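PDB 2W8D: processed glycerol phosphate lipoteichoic acid synthase 2 from Bacillus subtilis, which belongs to the sulfatase-like proteins of the alkaline phosphatase clan and carries a magnesium ion in its metal site. Local coordinates for residues K370-D373 / E374-D378; D350-P354 / K355-I359; V385-E388 / L389-S392; K306-G309 / D310-A314. One frame throughout, in Å; residues are numbered along the deposited sequence.

How the contacts relate
Contact 4 lies in the sulfatase-like core, its centre about 9 Å from that of the chain, where strand 308-309 of the large mixed sheet passes into helix 313-320; the D310 side chain is about 11 Å from the magnesium ion. The other three belong to the C-terminal part. Contact 2, a hairpin of the five-stranded antiparallel sheet, touches all three others: its centre is about 15 Å from those of contacts 3 and 4, about 11 Å from that of contact 1. Y356 reaches L372 and V377, F351 meets V385, and P354 packs on Y307. Contact 1 leaves the sheet's last strand for helix 380-397, which holds contact 3; E388 touches V311 of contact 4.

Contact 1: K370-D373 / E374-D378; sequences KELD and ESEVD
The side chain of E376 swings back across D373, and the two side chains cross at about a right angle, with their carboxylate planes 61° apart. Both have CG lodged between the backbone N and the carbonyl carbon (chi1 44° for D373, 69° for E376), and E376 then runs extended, which brings OE2 to 2.9 Å from D373 OD1. Two acceptors face each other there, so the approach is not a hydrogen bond as modelled. The backbone ties the same two residues together: E376 N donates to D373 O at 3.0 Å and closes the short 3-10 turn 374-376 that follows strand 371-372. E376 CG also packs against this carbonyl oxygen, 3.3 Å from D373 O.

The other oxygen of E376, OE1, comes across L372, 3.9 Å from its CG. Deeper in, L372 and V377 meet at about a right angle, with L372 CD2 4.1 Å from V377 CG2. V377 is buried, and both apolar side chains also touch Y356 and Y363 of the preceding strands, so the turn is anchored on the edge of the five-stranded sheet. Beyond it, D378 OD1 accepts a hydrogen bond from S380 N where the chain enters helix 380-397.

The chemistry is therefore two-sided: apolar groups hold the inner side, while the paired carboxylates on the exposed side would repel if both were charged, and their closeness probably raises the proton affinity of one of them.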
loop_
_atom_site.group_PDB
_atom_site.type_symbol
_atom_site.label_atom_id
_atom_site.label_comp_id
_atom_site.label_asym_id
_atom_site.label_seq_id
_atom_site.Cartn_x
_atom_site.Cartn_y
_atom_site.Cartn_z
ATOM N N LYS A 370 6.223 -18.662 20.435
ATOM C CA LYS A 370 7.278 -19.284 21.254
ATOM C C LYS A 370 8.674 -18.816 20.827
ATOM O O LYS A 370 9.023 -18.857 19.652
ATOM C CB LYS A 370 7.183 -20.804 21.171
ATOM C CG LYS A 370 8.002 -21.547 22.225
ATOM C CD LYS A 370 7.820 -20.913 23.623
ATOM C CE LYS A 370 8.316 -21.825 24.762
ATOM N NZ LYS A 370 7.237 -22.775 25.184
ATOM N N GLU A 371 9.466 -18.348 21.783
ATOM C CA GLU A 371 10.821 -17.906 21.476
ATOM C C GLU A 371 11.677 -19.123 21.111
ATOM O O GLU A 371 11.570 -20.148 21.728
ATOM C CB GLU A 371 11.453 -17.101 22.623
ATOM C CG GLU A 371 12.686 -16.265 22.161
ATOM C CD GLU A 371 13.117 -15.181 23.162
ATOM O OE1 GLU A 371 12.271 -14.740 23.986
ATOM O OE2 GLU A 371 14.313 -14.773 23.112
ATOM N N LEU A 372 12.462 -18.980 20.054
ATOM C CA LEU A 372 13.337 -20.011 19.542
ATOM C C LEU A 372 14.784 -19.660 19.852
ATOM O O LEU A 372 15.193 -18.522 19.667
ATOM C CB LEU A 372 13.185 -20.057 18.024
ATOM C CG LEU A 372 12.229 -21.025 17.341
ATOM C CD1 LEU A 372 11.065 -21.462 18.226
ATOM C CD2 LEU A 372 11.749 -20.431 16.053
ATOM N N ASP A 373 15.585 -20.616 20.307
ATOM C CA ASP A 373 17.008 -20.305 20.351
ATOM C C ASP A 373 17.684 -20.397 18.980
ATOM O O ASP A 373 17.360 -21.246 18.143
ATOM C CB ASP A 373 17.783 -20.991 21.496
ATOM C CG ASP A 373 17.419 -22.445 21.685
ATOM O OD1 ASP A 373 17.445 -23.208 20.692
ATOM O OD2 ASP A 373 17.150 -22.842 22.842
ATOM N N GLU A 374 18.587 -19.445 18.770
ATOM C CA GLU A 374 19.418 -19.306 17.574
ATOM C C GLU A 374 19.922 -20.621 16.998
ATOM O O GLU A 374 19.992 -20.761 15.774
ATOM C CB GLU A 374 20.610 -18.395 17.890
ATOM C CG GLU A 374 20.402 -16.917 17.556
ATOM C CD GLU A 374 21.350 -16.421 16.461
ATOM O OE1 GLU A 374 21.042 -15.400 15.790
ATOM O OE2 GLU A 374 22.403 -17.050 16.257
ATOM N N SER A 375 20.266 -21.569 17.872
ATOM C CA SER A 375 20.833 -22.852 17.462
ATOM C C SER A 375 19.957 -23.656 16.506
ATOM O O SER A 375 20.469 -24.392 15.658
ATOM C CB SER A 375 21.130 -23.727 18.691
ATOM O OG SER A 375 21.736 -22.966 19.719
ATOM N N GLU A 376 18.642 -23.541 16.663
ATOM C CA GLU A 376 17.707 -24.401 15.941
ATOM C C GLU A 376 17.042 -23.712 14.758
ATOM O O GLU A 376 16.155 -24.277 14.115
ATOM C CB GLU A 376 16.661 -24.964 16.903
ATOM C CG GLU A 376 15.647 -23.933 17.464
ATOM C CD GLU A 376 15.167 -24.325 18.862
ATOM O OE1 GLU A 376 14.155 -23.760 19.350
ATOM O OE2 GLU A 376 15.833 -25.214 19.466
ATOM N N VAL A 377 17.484 -22.491 14.475
ATOM C CA VAL A 377 16.928 -21.714 13.388
ATOM C C VAL A 377 17.717 -21.918 12.086
ATOM O O VAL A 377 18.946 -21.833 12.059
ATOM C CB VAL A 377 16.850 -20.233 13.789
ATOM C CG1 VAL A 377 16.864 -19.342 12.586
ATOM C CG2 VAL A 377 15.613 -19.999 14.636
ATOM N N ASP A 378 16.989 -22.203 11.015
ATOM C CA ASP A 378 17.557 -22.244 9.689
ATOM C C ASP A 378 17.796 -20.806 9.215
ATOM O O ASP A 378 16.843 -20.029 9.029
ATOM C CB ASP A 378 16.604 -22.986 8.733
ATOM C CG ASP A 378 17.258 -23.320 7.399
ATOM O OD1 ASP A 378 17.839 -22.418 6.762
ATOM O OD2 ASP A 378 17.218 -24.498 6.986
#

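Contact 2: D350-P354 / K355-I359; sequences DFISP and KYTKI
F351 and K358 form a hydrogen-bonded pair in an antiparallel beta hairpin, strands 351-352 and 356-359, with K358 N to F351 O at 3.0 Å and F351 N bonded in turn to K358 O. On this side the packing is tight. K358 CB sits over one face of the F351 ring, 4.1 Å from its centroid and offset toward the rim, while Y356 runs beside F351 in the same direction. The K358 chain leads away from the ring to a salt bridge with D382 of helix 380-397, whose V385 and E381 also touch the F351 side chain. On the sheet face bearing I352 and T357, these two lie side by side, with I352 CD1 3.8 Å from T357 CG2, against Q286 of helix 281-286.

The exposed side chains at the turn, K355 and partly P354, pack more loosely. K355 extends along the Y356 ring, CD over one face, NZ donating to Y356 OH, which takes the N-H of D378. The turn is closed by S353 N to Y356 O, 2.8 Å; S353 OG, also bonded to E381, lies between its own N and carbonyl carbon (chi1 84°) and accepts the nearly straight N-H of Y356: N to OG 3.0 Å, 170°.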
loop_
_atom_site.group_PDB
_atom_site.type_symbol
_atom_site.label_atom_id
_atom_site.label_comp_id
_atom_site.label_asym_id
_atom_site.label_seq_id
_atom_site.Cartn_x
_atom_site.Cartn_y
_atom_site.Cartn_z
ATOM N N ASP A 350 14.431 -6.807 10.274
ATOM C CA ASP A 350 13.502 -7.776 10.822
ATOM C C ASP A 350 12.744 -8.401 9.649
ATOM O O ASP A 350 12.816 -7.929 8.494
ATOM C CB ASP A 350 12.509 -7.108 11.795
ATOM C CG ASP A 350 13.214 -6.524 13.043
ATOM O OD1 ASP A 350 14.434 -6.761 13.241
ATOM O OD2 ASP A 350 12.564 -5.817 13.833
ATOM N N PHE A 351 12.063 -9.493 9.928
ATOM C CA PHE A 351 11.237 -10.113 8.914
ATOM C C PHE A 351 10.180 -10.991 9.499
ATOM O O PHE A 351 10.212 -11.299 10.682
ATOM C CB PHE A 351 12.065 -10.851 7.843
ATOM C CG PHE A 351 12.677 -12.154 8.290
ATOM C CD1 PHE A 351 11.952 -13.342 8.221
ATOM C CD2 PHE A 351 14.026 -12.219 8.661
ATOM C CE1 PHE A 351 12.541 -14.574 8.590
ATOM C CE2 PHE A 351 14.621 -13.436 9.024
ATOM C CZ PHE A 351 13.881 -14.607 8.987
ATOM N N ILE A 352 9.219 -11.372 8.661
ATOM C CA ILE A 352 8.210 -12.318 9.070
ATOM C C ILE A 352 7.963 -13.283 7.940
ATOM O O ILE A 352 8.025 -12.909 6.774
ATOM C CB ILE A 352 6.925 -11.643 9.536
ATOM C CG1 ILE A 352 5.953 -12.693 10.090
ATOM C CG2 ILE A 352 6.237 -10.861 8.378
ATOM C CD1 ILE A 352 4.905 -12.117 10.977
ATOM N N SER A 353 7.721 -14.539 8.298
ATOM C CA SER A 353 7.365 -15.581 7.347
ATOM C C SER A 353 6.432 -16.586 8.041
ATOM O O SER A 353 6.261 -16.523 9.251
ATOM C CB SER A 353 8.631 -16.285 6.877
ATOM O OG SER A 353 8.979 -17.290 7.791
ATOM N N PRO A 354 5.844 -17.530 7.280
ATOM C CA PRO A 354 4.968 -18.484 7.959
ATOM C C PRO A 354 5.708 -19.240 9.053
ATOM O O PRO A 354 5.113 -19.587 10.058
ATOM C CB PRO A 354 4.532 -19.437 6.831
ATOM C CG PRO A 354 4.629 -18.605 5.586
ATOM C CD PRO A 354 5.772 -17.658 5.812
ATOM N N LYS A 355 6.992 -19.487 8.846
ATOM C CA LYS A 355 7.831 -20.135 9.850
ATOM C C LYS A 355 8.299 -19.239 11.021
ATOM O O LYS A 355 8.139 -19.597 12.192
ATOM C CB LYS A 355 9.070 -20.757 9.182
ATOM C CG LYS A 355 9.408 -22.122 9.770
ATOM C CD LYS A 355 10.850 -22.499 9.482
ATOM C CE LYS A 355 11.146 -23.940 9.813
ATOM N NZ LYS A 355 12.551 -24.229 9.420
ATOM N N TYR A 356 8.886 -18.091 10.695
ATOM C CA TYR A 356 9.619 -17.302 11.689
ATOM C C TYR A 356 9.203 -15.860 11.727
ATOM O O TYR A 356 8.908 -15.259 10.680
ATOM C CB TYR A 356 11.116 -17.262 11.344
ATOM C CG TYR A 356 11.828 -18.565 11.338
ATOM C CD1 TYR A 356 11.775 -19.425 12.429
ATOM C CD2 TYR A 356 12.614 -18.924 10.255
ATOM C CE1 TYR A 356 12.489 -20.624 12.427
ATOM C CE2 TYR A 356 13.307 -20.099 10.238
ATOM C CZ TYR A 356 13.250 -20.944 11.320
ATOM O OH TYR A 356 13.956 -22.124 11.261
ATOM N N THR A 357 9.164 -15.300 12.932
ATOM C CA THR A 357 9.226 -13.859 13.078
ATOM C C THR A 357 10.510 -13.429 13.799
ATOM O O THR A 357 10.821 -13.904 14.909
ATOM C CB THR A 357 7.875 -13.161 13.500
ATOM O OG1 THR A 357 8.046 -12.286 14.629
ATOM C CG2 THR A 357 6.727 -14.120 13.710
ATOM N N LYS A 358 11.303 -12.619 13.114
ATOM C CA LYS A 358 12.580 -12.176 13.637
ATOM C C LYS A 358 12.517 -10.713 13.993
ATOM O O LYS A 358 12.288 -9.893 13.113
ATOM C CB LYS A 358 13.677 -12.347 12.596
ATOM C CG LYS A 358 15.074 -12.356 13.230
ATOM C CD LYS A 358 16.108 -11.806 12.302
ATOM C CE LYS A 358 17.492 -12.012 12.865
ATOM N NZ LYS A 358 18.504 -11.613 11.854
ATOM N N ILE A 359 12.766 -10.383 15.257
ATOM C CA ILE A 359 12.702 -8.997 15.741
ATOM C C ILE A 359 13.929 -8.692 16.615
ATOM O O ILE A 359 14.193 -9.401 17.596
ATOM C CB ILE A 359 11.391 -8.737 16.541
ATOM C CG1 ILE A 359 10.158 -9.126 15.726
ATOM C CG2 ILE A 359 11.273 -7.262 16.978
ATOM C CD1 ILE A 359 9.838 -8.166 14.458
#

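Contact 3: V385-E388 / L389-S392; sequences VKKE and LEMS
V385 to S392 form two turns of the alpha-helix 380-397, with i to i+4 bonds such as L389 N to V385 O at 3.0 Å and E390 N to K386 O at 2.8 Å; the one from S392 N to E388 O, at 3.4 Å, is weak.

The side chains divide between buried and exposed flanks. On one buried side, V385 CG1 faces L389 CD1 one turn on, 4.3 Å apart, and both valine and leucine rest on P345 of strand 344-345. L389 CG lies beside its own backbone N (chi1 -73°), a setting that also keeps CG 3.7 Å from V385 O. E388, though acidic, is buried; it runs out extended, and its OE2 is gripped by R341 in a salt bridge and by the hydroxyl of Y96. S392 OG is bonded to the backbone N of the same Y96, so the helix is fixed twice to the loop at that residue.

On the exposed flank K387 and E390 lie side by side and point the same way, yet their charged ends stay 6.5 Å apart, K387 NZ to E390 OE1; E390 forms its salt bridge through OE2 with K394 instead.

M391, deposited as selenomethionine, is buried on another side, against V10 and Y13 of helix 6-17, and its CG rests 3.3 Å from K387 O.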
loop_
_atom_site.group_PDB
_atom_site.type_symbol
_atom_site.label_atom_id
_atom_site.label_comp_id
_atom_site.label_asym_id
_atom_site.label_seq_id
_atom_site.Cartn_x
_atom_site.Cartn_y
_atom_site.Cartn_z
ATOM N N VAL A 385 16.289 -12.562 2.982
ATOM C CA VAL A 385 15.884 -11.200 3.362
ATOM C C VAL A 385 16.992 -10.172 3.079
ATOM O O VAL A 385 16.744 -9.180 2.395
ATOM C CB VAL A 385 15.408 -11.112 4.847
ATOM C CG1 VAL A 385 15.235 -9.620 5.336
ATOM C CG2 VAL A 385 14.111 -11.913 5.050
ATOM N N LYS A 386 18.209 -10.442 3.571
ATOM C CA LYS A 386 19.344 -9.546 3.402
ATOM C C LYS A 386 19.558 -9.246 1.935
ATOM O O LYS A 386 19.622 -8.070 1.565
ATOM C CB LYS A 386 20.623 -10.110 4.057
ATOM C CG LYS A 386 20.577 -10.027 5.604
ATOM C CD LYS A 386 21.846 -10.557 6.296
ATOM C CE LYS A 386 22.173 -12.023 5.889
ATOM N NZ LYS A 386 23.084 -12.764 6.817
ATOM N N LYS A 387 19.646 -10.307 1.125
ATOM C CA LYS A 387 19.783 -10.222 -0.320
ATOM C C LYS A 387 18.633 -9.444 -0.994
ATOM O O LYS A 387 18.889 -8.587 -1.850
ATOM C CB LYS A 387 19.905 -11.614 -0.938
ATOM C CG LYS A 387 21.323 -12.038 -1.235
ATOM C CD LYS A 387 21.422 -13.545 -1.241
ATOM C CE LYS A 387 22.875 -14.008 -1.233
ATOM N NZ LYS A 387 23.028 -15.114 -0.255
ATOM N N GLU A 388 17.382 -9.716 -0.606
ATOM C CA GLU A 388 16.246 -9.003 -1.186
ATOM C C GLU A 388 16.409 -7.504 -0.946
ATOM O O GLU A 388 16.292 -6.712 -1.868
ATOM C CB GLU A 388 14.883 -9.541 -0.674
ATOM C CG GLU A 388 13.653 -8.808 -1.274
ATOM C CD GLU A 388 12.295 -9.531 -1.127
ATOM O OE1 GLU A 388 12.256 -10.791 -1.103
ATOM O OE2 GLU A 388 11.252 -8.814 -1.086
ATOM N N LEU A 389 16.706 -7.117 0.286
ATOM C CA LEU A 389 16.931 -5.712 0.635
ATOM C C LEU A 389 18.170 -5.129 -0.065
ATOM O O LEU A 389 18.124 -4.016 -0.586
ATOM C CB LEU A 389 17.043 -5.552 2.149
ATOM C CG LEU A 389 15.730 -5.698 2.942
ATOM C CD1 LEU A 389 16.026 -5.528 4.448
ATOM C CD2 LEU A 389 14.639 -4.697 2.449
ATOM N N GLU A 390 19.256 -5.901 -0.099
ATOM C CA GLU A 390 20.510 -5.444 -0.700
ATOM C C GLU A 390 20.350 -5.101 -2.202
ATOM O O GLU A 390 20.844 -4.069 -2.663
ATOM C CB GLU A 390 21.585 -6.505 -0.468
ATOM C CG GLU A 390 22.957 -6.232 -1.040
ATOM C CD GLU A 390 23.842 -7.505 -1.107
ATOM O OE1 GLU A 390 23.336 -8.626 -0.840
ATOM O OE2 GLU A 390 25.050 -7.383 -1.436
HETATM N N MSE A 391 19.643 -5.948 -2.944
HETATM C CA MSE A 391 19.467 -5.739 -4.382
HETATM C C MSE A 391 18.687 -4.469 -4.645
HETATM O O MSE A 391 19.085 -3.650 -5.465
HETATM C CB MSE A 391 18.816 -6.942 -5.058
HETATM C CG MSE A 391 19.671 -8.212 -5.013
HETATM SE SE MSE A 391 21.474 -8.046 -5.816
HETATM C CE MSE A 391 22.565 -7.962 -4.204
ATOM N N SER A 392 17.604 -4.285 -3.906
ATOM C CA SER A 392 16.853 -3.058 -3.979
ATOM C C SER A 392 17.735 -1.832 -3.642
ATOM O O SER A 392 17.740 -0.850 -4.406
ATOM C CB SER A 392 15.595 -3.140 -3.105
ATOM O OG SER A 392 14.820 -1.952 -3.202
#

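Contact 4: K306-G309 / D310-A314; sequences KYAG and DVDVA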
loop_
_atom_site.group_PDB
_atom_site.type_symbol
_atom_site.label_atom_id
_atom_site.label_comp_id
_atom_site.label_asym_id
_atom_site.label_seq_id
_atom_site.Cartn_x
_atom_site.Cartn_y
_atom_site.Cartn_z
ATOM N N LYS A 306 -1.563 -16.293 1.942
ATOM C CA LYS A 306 -0.142 -16.170 1.693
ATOM C C LYS A 306 0.430 -14.899 2.340
ATOM O O LYS A 306 -0.139 -13.827 2.228
ATOM C CB LYS A 306 0.116 -16.119 0.191
ATOM C CG LYS A 306 -0.197 -17.420 -0.531
ATOM C CD LYS A 306 0.337 -17.317 -1.930
ATOM C CE LYS A 306 -0.156 -18.440 -2.833
ATOM N NZ LYS A 306 0.217 -18.056 -4.234
ATOM N N TYR A 307 1.555 -15.049 3.022
ATOM C CA TYR A 307 2.346 -13.917 3.540
ATOM C C TYR A 307 2.822 -13.085 2.353
ATOM O O TYR A 307 3.181 -13.648 1.326
ATOM C CB TYR A 307 3.489 -14.453 4.415
ATOM C CG TYR A 307 2.987 -14.849 5.785
ATOM C CD1 TYR A 307 2.029 -15.852 5.955
ATOM C CD2 TYR A 307 3.426 -14.174 6.909
ATOM C CE1 TYR A 307 1.534 -16.184 7.250
ATOM C CE2 TYR A 307 2.964 -14.488 8.182
ATOM C CZ TYR A 307 2.031 -15.467 8.349
ATOM O OH TYR A 307 1.634 -15.694 9.627
ATOM N N ALA A 308 2.757 -11.755 2.488
ATOM C CA ALA A 308 3.080 -10.819 1.419
ATOM C C ALA A 308 3.377 -9.443 1.990
ATOM O O ALA A 308 2.889 -9.118 3.050
ATOM C CB ALA A 308 1.895 -10.723 0.413
ATOM N N GLY A 309 4.128 -8.611 1.271
ATOM C CA GLY A 309 4.380 -7.228 1.697
ATOM C C GLY A 309 4.067 -6.195 0.620
ATOM O O GLY A 309 3.734 -6.555 -0.499
ATOM N N ASP A 310 4.144 -4.912 0.965
ATOM C CA ASP A 310 3.923 -3.821 0.017
ATOM C C ASP A 310 4.535 -4.001 -1.374
ATOM O O ASP A 310 3.879 -3.640 -2.331
ATOM C CB ASP A 310 4.492 -2.503 0.563
ATOM C CG ASP A 310 3.655 -1.916 1.637
ATOM O OD1 ASP A 310 2.397 -2.116 1.619
ATOM O OD2 ASP A 310 4.269 -1.277 2.522
ATOM N N VAL A 311 5.785 -4.506 -1.482
ATOM C CA VAL A 311 6.504 -4.575 -2.775
ATOM C C VAL A 311 5.883 -5.629 -3.715
ATOM O O VAL A 311 6.173 -5.665 -4.926
ATOM C CB VAL A 311 8.040 -4.841 -2.608
ATOM C CG1 VAL A 311 8.785 -3.624 -1.953
ATOM C CG2 VAL A 311 8.294 -6.115 -1.845
ATOM N N ASP A 312 5.024 -6.482 -3.154
ATOM C CA ASP A 312 4.346 -7.497 -3.942
ATOM C C ASP A 312 3.112 -6.982 -4.695
ATOM O O ASP A 312 2.651 -7.645 -5.608
ATOM C CB ASP A 312 3.931 -8.688 -3.068
ATOM C CG ASP A 312 5.094 -9.305 -2.301
ATOM O OD1 ASP A 312 6.249 -9.221 -2.753
ATOM O OD2 ASP A 312 4.834 -9.937 -1.267
ATOM N N VAL A 313 2.573 -5.823 -4.322
ATOM C CA VAL A 313 1.330 -5.340 -4.949
ATOM C C VAL A 313 1.449 -5.053 -6.452
ATOM O O VAL A 313 0.605 -5.499 -7.243
ATOM C CB VAL A 313 0.708 -4.127 -4.202
ATOM C CG1 VAL A 313 -0.679 -3.749 -4.782
ATOM C CG2 VAL A 313 0.538 -4.439 -2.754
ATOM N N ALA A 314 2.494 -4.346 -6.843
ATOM C CA ALA A 314 2.635 -3.860 -8.223
ATOM C C ALA A 314 2.650 -4.984 -9.262
ATOM O O ALA A 314 1.949 -4.872 -10.264
ATOM C CB ALA A 314 3.880 -2.936 -8.384
#
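D312 points OD2 at the backbone of A308 and G309, 3.3 Å from A308 CA and 3.5 Å from A308 CB. The same oxygen accepts the N-H of G309, N to OD2 2.9 Å, and is met from above the carboxylate plane rather than within it. With CG turned beside its own backbone N (chi1 -55°), the aspartate folds back over the turn toward the strand it has just left. A second bond runs in the other direction: D312 N donates to G309 O at 3.0 Å. Backbone and side chain of D312 thus hold both the N-H and the C=O of G309. V313 N to D310 O, 3.2 Å, carries the chain on into helix 313-320.

The arrangement is a tight strand-to-helix turn in the core of the sulfatase-like domain, where strand 308-309 runs parallel to strand 70-76. D310 turns away from G309, and its OD2 accepts the backbone N-H of Q78, while its chain packs on F75 and on M90 and M91 of helix 86-93.

The other oxygen of D312, OD1, forms a salt bridge with R341 and takes the N-H of S333. A buried carboxylate is thus satisfied at both oxygens, by backbone N-H groups and one arginine, which probably keeps it ionised and ties the turn to the segment holding S333 and R341.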